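Local coordinates for uncharacterized conserved protein (Methanopyrus kandleri AV19, PDB 2QYA), which is of unknown function, a conserved archaeal protein of the DUF424 family seen here as an assembly of two copies, at residues A4-L8 and A20-E24; K70-A76 and V105-P111. The protein carries 2 engineered substitutions. All coordinates share one frame; numbering follows the deposited sequence.

Interaction 1 comes first along the chain and closes before interaction 2 opens; their centres lie about 17 Å apart, on opposite sides of the chain's centre. Both are antiparallel strand pairings in one mixed sheet. Interaction 1 pairs strands 6-13 and 16-23 of a hairpin, and interaction 2 pairs strands 71-77 and 103-109. The seam between them is the parallel pairing of 16-23 with 71-77, where Leu21 N probably hydrogen-bonds to Asn75 O at 2.9 Å. The two pairings and this seam thus make one continuous sheet, with helices 52-66 and 79-87 packed on side chains from both contacts and the second subunit meeting mainly interaction 2.

Interaction 1 of 2, residues A4-L8 and A20-E24; sequences ARVLL and ALCDE
Near the open end of the beta hairpin formed by strands 6-13 and 16-23, Leu7 and Cys22 make an antiparallel hydrogen-bonded pair. Leu7 N gives a short bond of 2.6 Å to Cys22 O, and Cys22 N returns one to Leu7 O at 2.9 Å. Beyond the last bridge Glu24 N still reaches Arg5 O at 3.1 Å, so the pairing runs on past the strand end. The Leu7 side chain, with CG anti to its carbonyl carbon (chi1 -50°), turns CD2 toward the stem of Glu24, which it crosses at about a right angle, CD2 to CG 3.9 Å. The Glu24 carboxylate runs alongside Arg5 and lies against its CB, 3.7 Å from OE1. Their charged ends do not touch, Arg5 NH1 and Glu24 OE2 being 4.7 Å apart, yet both hydrogen-bond to Ser49 OG. With the carboxylate gone, as in an alanine at Glu24, Ser49 would probably lose one of these two partners, the flank of Leu7 would be less covered and the Arg5 guanidinium would lack a nearby negative charge. On the face carrying Val6, Leu8 and Leu21, Leu8 CD1 meets Leu21 CD2 at 3.9 Å, the two leucines side by side, and Val6 CG2 sits over Cys22 O at 3.4 Å. Helices 52-66 and 79-87 cover this face. Asp23 turns to the same side, where its carboxylate oxygens accept the backbone N-H groups of Leu80 and Ala81. The result is a beta hairpin in the interior of a mixed beta-sheet, with two helices covering one face.

Interaction 2 of 2, residues K70-A76 and V105-P111; sequences KTVAINA and VQMYILP. Engineered in segment 105-111: Met107 (natural residue Ile).
Ile74 and Ile109 both set CG1 anti to their carbonyl carbon (chi1 -57° and -55°), and their extended ends converge on one face of the sheet, CD1 to CD1 3.6 Å. Met107, an engineered residue where the natural protein has isoleucine, lies alongside Ile74 and brings SD to 3.9 Å from the same CD1. Ala76 CB rests on Val105 CG1 farther along this face, which helices 52-66 and 79-87 pack against. Val72 with Ile109, Ile74 with Met107 and Ala76 with Val105 form three antiparallel hydrogen-bonded pairs, each with two N-H to O bonds. At the strand end a water donates to both Lys70 O (2.9 Å) and Ile109 O (3.0 Å), which also accepts from Val72 N. The other face carries Ala73, Asn75, Gln106 and Tyr108. Ala73 CB touches the Tyr108 ring at CD1, 3.8 Å away. The Asn75 and Gln106 amides lie side by side with planes 65° apart; ND2 and OE1 are 3.1 Å apart, but at a poor angle for a hydrogen bond. Gln106 OE1 bonds instead to Thr71 OG1 of the second subunit, whose Tyr108 meets this Tyr108 edge-to-face. The chemistry thus divides by face: apolar groups of one pack within the chain, on its helices and on Leu90 and Ile96 of its loops, while Gln106 and Tyr108 on the other meet the second subunit.

Interaction 1 of 2, residues A4-L8 and A20-E24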
ATOM      1  N   ALA A   4      24.939   8.948  -8.143  1.00 44.50           N
ATOM      2  CA  ALA A   4      24.223   8.767  -6.850  1.00 43.97           C
ATOM      3  C   ALA A   4      22.701   8.726  -7.105  1.00 43.05           C
ATOM      4  O   ALA A   4      22.077   9.784  -7.276  1.00 43.94           O
ATOM      5  CB  ALA A   4      24.555   9.911  -5.967  1.00 44.57           C
ATOM      6  N   ARG A   5      22.113   7.536  -7.140  1.00 40.77           N
ATOM      7  CA  ARG A   5      20.730   7.401  -7.631  1.00 39.66           C
ATOM      8  C   ARG A   5      19.769   6.646  -6.706  1.00 38.48           C
ATOM      9  O   ARG A   5      20.101   5.628  -6.110  1.00 37.70           O
ATOM     10  CB  ARG A   5      20.691   6.736  -9.026  1.00 38.71           C
ATOM     11  CG  ARG A   5      21.279   7.542 -10.184  1.00 38.80           C
ATOM     12  CD  ARG A   5      20.300   8.563 -10.730  1.00 37.19           C
ATOM     13  NE  ARG A   5      20.784   9.132 -11.978  1.00 38.95           N
ATOM     14  CZ  ARG A   5      20.380   8.769 -13.197  1.00 38.86           C
ATOM     15  NH1 ARG A   5      19.450   7.831 -13.379  1.00 37.24           N
ATOM     16  NH2 ARG A   5      20.914   9.364 -14.243  1.00 38.30           N
ATOM     17  N   VAL A   6      18.539   7.120  -6.664  1.00 38.68           N
ATOM     18  CA  VAL A   6      17.507   6.424  -5.919  1.00 38.79           C
ATOM     19  C   VAL A   6      16.380   5.923  -6.854  1.00 38.15           C
ATOM     20  O   VAL A   6      15.955   6.650  -7.739  1.00 37.56           O
ATOM     21  CB  VAL A   6      16.981   7.372  -4.822  1.00 38.47           C
ATOM     22  CG1 VAL A   6      16.036   8.415  -5.422  1.00 39.40           C
ATOM     23  CG2 VAL A   6      16.336   6.621  -3.727  1.00 40.97           C
ATOM     24  N   LEU A   7      15.888   4.700  -6.639  1.00 37.99           N
ATOM     25  CA  LEU A   7      14.700   4.181  -7.352  1.00 38.38           C
ATOM     26  C   LEU A   7      13.370   4.602  -6.696  1.00 39.99           C
ATOM     27  O   LEU A   7      13.141   4.388  -5.477  1.00 39.77           O
ATOM     28  CB  LEU A   7      14.765   2.644  -7.450  1.00 38.27           C
ATOM     29  CG  LEU A   7      16.082   2.041  -7.970  1.00 38.36           C
ATOM     30  CD1 LEU A   7      16.157   0.555  -7.733  1.00 35.85           C
ATOM     31  CD2 LEU A   7      16.277   2.373  -9.450  1.00 39.99           C
ATOM     32  N   LEU A   8      12.499   5.226  -7.485  1.00 40.92           N
ATOM     33  CA  LEU A   8      11.173   5.602  -7.005  1.00 41.11           C
ATOM     34  C   LEU A   8      10.109   4.807  -7.764  1.00 41.69           C
ATOM     35  O   LEU A   8      10.045   4.812  -9.006  1.00 40.58           O
ATOM     36  CB  LEU A   8      10.938   7.100  -7.121  1.00 40.70           C
ATOM     37  CG  LEU A   8       9.597   7.713  -6.698  1.00 41.09           C
ATOM     38  CD1 LEU A   8       9.174   7.401  -5.252  1.00 39.78           C
ATOM     39  CD2 LEU A   8       9.695   9.210  -6.859  1.00 42.25           C
ATOM     40  N   ALA A  20       7.475   3.881  -2.921  1.00 34.73           N
ATOM     41  CA  ALA A  20       8.626   3.108  -2.483  1.00 35.40           C
ATOM     42  C   ALA A  20       9.937   3.679  -3.054  1.00 36.00           C
ATOM     43  O   ALA A  20      10.043   3.969  -4.245  1.00 35.16           O
ATOM     44  CB  ALA A  20       8.477   1.628  -2.843  1.00 34.27           C
ATOM     45  N   LEU A  21      10.929   3.812  -2.195  1.00 36.92           N
ATOM     46  CA  LEU A  21      12.204   4.403  -2.574  1.00 38.08           C
ATOM     47  C   LEU A  21      13.240   3.388  -2.210  1.00 38.56           C
ATOM     48  O   LEU A  21      13.159   2.788  -1.138  1.00 39.08           O
ATOM     49  CB  LEU A  21      12.460   5.692  -1.798  1.00 37.72           C
ATOM     50  CG  LEU A  21      11.619   6.911  -2.133  1.00 39.17           C
ATOM     51  CD1 LEU A  21      11.330   7.683  -0.863  1.00 43.80           C
ATOM     52  CD2 LEU A  21      12.364   7.791  -3.108  1.00 41.16           C
ATOM     53  N   CYS A  22      14.206   3.179  -3.090  1.00 38.92           N
ATOM     54  CA  CYS A  22      15.291   2.253  -2.792  1.00 39.77           C
ATOM     55  C   CYS A  22      16.576   2.793  -3.395  1.00 40.80           C
ATOM     56  O   CYS A  22      16.559   3.277  -4.539  1.00 40.53           O
ATOM     57  CB  CYS A  22      14.968   0.885  -3.391  1.00 39.25           C
ATOM     58  SG  CYS A  22      16.025  -0.486  -2.957  1.00 40.48           S
ATOM     59  N   ASP A  23      17.684   2.710  -2.653  1.00 41.55           N
ATOM     60  CA  ASP A  23      19.003   2.999  -3.246  1.00 42.83           C
ATOM     61  C   ASP A  23      19.254   2.047  -4.420  1.00 42.81           C
ATOM     62  O   ASP A  23      19.056   0.838  -4.322  1.00 42.48           O
ATOM     63  CB  ASP A  23      20.138   2.909  -2.206  1.00 42.77           C
ATOM     64  CG  ASP A  23      20.087   4.041  -1.197  1.00 44.27           C
ATOM     65  OD1 ASP A  23      18.982   4.618  -0.993  1.00 45.69           O
ATOM     66  OD2 ASP A  23      21.150   4.370  -0.608  1.00 44.99           O
ATOM     67  N   GLU A  24      19.654   2.613  -5.546  1.00 44.03           N
ATOM     68  CA  GLU A  24      19.858   1.841  -6.757  1.00 45.21           C
ATOM     69  C   GLU A  24      20.885   0.743  -6.546  1.00 47.03           C
ATOM     70  O   GLU A  24      20.658  -0.391  -6.964  1.00 46.81           O
ATOM     71  CB  GLU A  24      20.288   2.768  -7.877  1.00 45.22           C
ATOM     72  CG  GLU A  24      20.157   2.226  -9.276  1.00 44.13           C
ATOM     73  CD  GLU A  24      20.728   3.217 -10.268  1.00 42.60           C
ATOM     74  OE1 GLU A  24      21.939   3.481 -10.166  1.00 41.12           O
ATOM     75  OE2 GLU A  24      19.972   3.754 -11.101  1.00 39.60           O
TER

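Interaction 2 of 2, residues K70-A76 and V105-P111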
ATOM      1  N   LYS A  70      -6.517   9.473  -0.575  1.00 36.73           N
ATOM      2  CA  LYS A  70      -5.984   8.151  -0.389  1.00 36.24           C
ATOM      3  C   LYS A  70      -5.083   8.169   0.811  1.00 36.37           C
ATOM      4  O   LYS A  70      -4.587   9.230   1.210  1.00 36.54           O
ATOM      5  CB  LYS A  70      -5.164   7.723  -1.638  1.00 35.90           C
ATOM      6  CG  LYS A  70      -5.927   7.695  -2.958  1.00 33.13           C
ATOM      7  CD  LYS A  70      -6.837   6.488  -3.058  1.00 32.93           C
ATOM      8  CE  LYS A  70      -7.810   6.655  -4.242  1.00 35.02           C
ATOM      9  NZ  LYS A  70      -8.654   5.427  -4.478  1.00 38.19           N
ATOM     10  N   THR A  71      -4.858   6.995   1.383  1.00 37.25           N
ATOM     11  CA  THR A  71      -3.741   6.789   2.297  1.00 37.79           C
ATOM     12  C   THR A  71      -2.443   6.658   1.485  1.00 38.27           C
ATOM     13  O   THR A  71      -2.396   5.896   0.508  1.00 38.46           O
ATOM     14  CB  THR A  71      -3.966   5.560   3.177  1.00 37.76           C
ATOM     15  OG1 THR A  71      -5.103   5.819   4.004  1.00 41.24           O
ATOM     16  CG2 THR A  71      -2.748   5.280   4.080  1.00 36.98           C
ATOM     17  N   VAL A  72      -1.405   7.390   1.901  1.00 37.65           N
ATOM     18  CA  VAL A  72      -0.091   7.324   1.262  1.00 37.20           C
ATOM     19  C   VAL A  72       0.830   6.556   2.202  1.00 37.45           C
ATOM     20  O   VAL A  72       1.065   6.983   3.346  1.00 36.95           O
ATOM     21  CB  VAL A  72       0.476   8.736   0.928  1.00 37.73           C
ATOM     22  CG1 VAL A  72       1.930   8.663   0.412  1.00 36.73           C
ATOM     23  CG2 VAL A  72      -0.419   9.464  -0.083  1.00 36.38           C
ATOM     24  N   ALA A  73       1.285   5.383   1.753  1.00 36.57           N
ATOM     25  CA  ALA A  73       2.242   4.575   2.501  1.00 36.31           C
ATOM     26  C   ALA A  73       3.584   4.773   1.856  1.00 37.34           C
ATOM     27  O   ALA A  73       3.705   4.623   0.622  1.00 38.08           O
ATOM     28  CB  ALA A  73       1.836   3.099   2.468  1.00 36.19           C
ATOM     29  N   ILE A  74       4.576   5.161   2.655  1.00 37.42           N
ATOM     30  CA  ILE A  74       5.955   5.346   2.187  1.00 37.15           C
ATOM     31  C   ILE A  74       6.861   4.304   2.820  1.00 37.25           C
ATOM     32  O   ILE A  74       6.806   4.047   4.029  1.00 36.16           O
ATOM     33  CB  ILE A  74       6.497   6.763   2.510  1.00 38.32           C
ATOM     34  CG1 ILE A  74       5.582   7.825   1.882  1.00 38.81           C
ATOM     35  CG2 ILE A  74       8.003   6.924   2.077  1.00 36.47           C
ATOM     36  CD1 ILE A  74       5.622   9.157   2.544  1.00 42.89           C
ATOM     37  N   ASN A  75       7.665   3.681   1.969  1.00 36.46           N
ATOM     38  CA  ASN A  75       8.668   2.730   2.362  1.00 37.28           C
ATOM     39  C   ASN A  75       9.960   3.189   1.685  1.00 36.91           C
ATOM     40  O   ASN A  75       9.994   3.324   0.463  1.00 34.62           O
ATOM     41  CB  ASN A  75       8.330   1.325   1.861  1.00 38.61           C
ATOM     42  CG  ASN A  75       6.831   1.098   1.683  1.00 43.02           C
ATOM     43  OD1 ASN A  75       6.386   0.744   0.586  1.00 46.22           O
ATOM     44  ND2 ASN A  75       6.038   1.307   2.758  1.00 42.59           N
ATOM     45  N   ALA A  76      10.997   3.440   2.486  1.00 36.51           N
ATOM     46  CA  ALA A  76      12.317   3.801   1.975  1.00 36.85           C
ATOM     47  C   ALA A  76      13.412   2.904   2.560  1.00 37.49           C
ATOM     48  O   ALA A  76      13.463   2.667   3.766  1.00 37.94           O
ATOM     49  CB  ALA A  76      12.592   5.287   2.215  1.00 36.42           C
ATOM     50  N   VAL A 105      12.807   3.373   6.565  1.00 41.23           N
ATOM     51  CA  VAL A 105      11.650   4.040   7.141  1.00 39.85           C
ATOM     52  C   VAL A 105      10.351   3.547   6.474  1.00 39.65           C
ATOM     53  O   VAL A 105      10.309   3.309   5.259  1.00 36.84           O
ATOM     54  CB  VAL A 105      11.768   5.587   7.161  1.00 40.51           C
ATOM     55  CG1 VAL A 105      11.468   6.241   5.790  1.00 38.85           C
ATOM     56  CG2 VAL A 105      10.812   6.162   8.265  1.00 41.59           C
ATOM     57  N   GLN A 106       9.324   3.345   7.309  1.00 39.68           N
ATOM     58  CA  GLN A 106       7.949   3.098   6.870  1.00 39.91           C
ATOM     59  C   GLN A 106       6.995   4.119   7.527  1.00 40.30           C
ATOM     60  O   GLN A 106       7.053   4.332   8.766  1.00 40.18           O
ATOM     61  CB  GLN A 106       7.563   1.667   7.208  1.00 40.69           C
ATOM     62  CG  GLN A 106       6.340   1.127   6.430  1.00 44.80           C
ATOM     63  CD  GLN A 106       6.528  -0.316   5.942  1.00 46.33           C
ATOM     64  OE1 GLN A 106       5.794  -0.786   5.079  1.00 47.12           O
ATOM     65  NE2 GLN A 106       7.510  -1.010   6.491  1.00 47.87           N
ATOM     66  N   MET A 107       6.158   4.764   6.699  1.00 38.93           N
ATOM     67  CA  MET A 107       5.219   5.794   7.120  1.00 38.13           C
ATOM     68  C   MET A 107       3.816   5.577   6.494  1.00 38.72           C
ATOM     69  O   MET A 107       3.691   5.195   5.326  1.00 38.98           O
ATOM     70  CB  MET A 107       5.642   7.193   6.668  1.00 37.58           C
ATOM     71  CG  MET A 107       7.103   7.609   6.755  1.00 38.44           C
ATOM     72  SD  MET A 107       7.199   9.326   6.159  1.00 37.31           S
ATOM     73  CE  MET A 107       6.112  10.160   7.283  1.00 33.94           C
ATOM     74  N   TYR A 108       2.770   5.850   7.264  1.00 37.53           N
ATOM     75  CA  TYR A 108       1.417   5.853   6.744  1.00 37.79           C
ATOM     76  C   TYR A 108       0.887   7.238   6.951  1.00 38.44           C
ATOM     77  O   TYR A 108       0.885   7.752   8.084  1.00 39.41           O
ATOM     78  CB  TYR A 108       0.548   4.837   7.452  1.00 37.91           C
ATOM     79  CG  TYR A 108       1.081   3.433   7.293  1.00 39.54           C
ATOM     80  CD1 TYR A 108       0.809   2.695   6.128  1.00 39.11           C
ATOM     81  CD2 TYR A 108       1.911   2.870   8.265  1.00 37.56           C
ATOM     82  CE1 TYR A 108       1.319   1.427   5.944  1.00 40.06           C
ATOM     83  CE2 TYR A 108       2.411   1.583   8.106  1.00 39.08           C
ATOM     84  CZ  TYR A 108       2.113   0.875   6.931  1.00 40.57           C
ATOM     85  OH  TYR A 108       2.605  -0.396   6.750  1.00 42.76           O
ATOM     86  N   ILE A 109       0.482   7.866   5.855  1.00 37.71           N
ATOM     87  CA  ILE A 109      -0.032   9.208   5.898  1.00 37.39           C
ATOM     88  C   ILE A 109      -1.455   9.064   5.466  1.00 37.71           C
ATOM     89  O   ILE A 109      -1.720   8.831   4.282  1.00 37.90           O
ATOM     90  CB  ILE A 109       0.731  10.127   4.959  1.00 37.72           C
ATOM     91  CG1 ILE A 109       2.235  10.085   5.281  1.00 37.27           C
ATOM     92  CG2 ILE A 109       0.183  11.575   5.052  1.00 37.79           C
ATOM     93  CD1 ILE A 109       3.107  10.939   4.360  1.00 37.12           C
ATOM     94  N   LEU A 110      -2.382   9.156   6.432  1.00 37.00           N
ATOM     95  CA  LEU A 110      -3.805   9.012   6.140  1.00 36.41           C
ATOM     96  C   LEU A 110      -4.379  10.316   5.599  1.00 35.99           C
ATOM     97  O   LEU A 110      -3.818  11.371   5.834  1.00 35.02           O
ATOM     98  CB  LEU A 110      -4.581   8.457   7.366  1.00 37.23           C
ATOM     99  CG  LEU A 110      -4.518   6.912   7.423  1.00 38.24           C
ATOM    100  CD1 LEU A 110      -3.136   6.352   7.862  1.00 38.05           C
ATOM    101  CD2 LEU A 110      -5.634   6.349   8.296  1.00 39.45           C
ATOM    102  N   PRO A 111      -5.495  10.258   4.852  1.00 36.10           N
ATOM    103  CA  PRO A 111      -6.054  11.514   4.326  1.00 36.89           C
ATOM    104  C   PRO A 111      -6.566  12.472   5.414  1.00 38.39           C
ATOM    105  O   PRO A 111      -6.864  12.034   6.553  1.00 37.92           O
ATOM    106  CB  PRO A 111      -7.256  11.063   3.489  1.00 36.88           C
ATOM    107  CG  PRO A 111      -7.215   9.618   3.398  1.00 35.92           C
ATOM    108  CD  PRO A 111      -6.279   9.086   4.452  1.00 36.36           C
TER
HETATM  109  O   HOH W   1      -2.876  11.053   2.592  1.00 34.72           O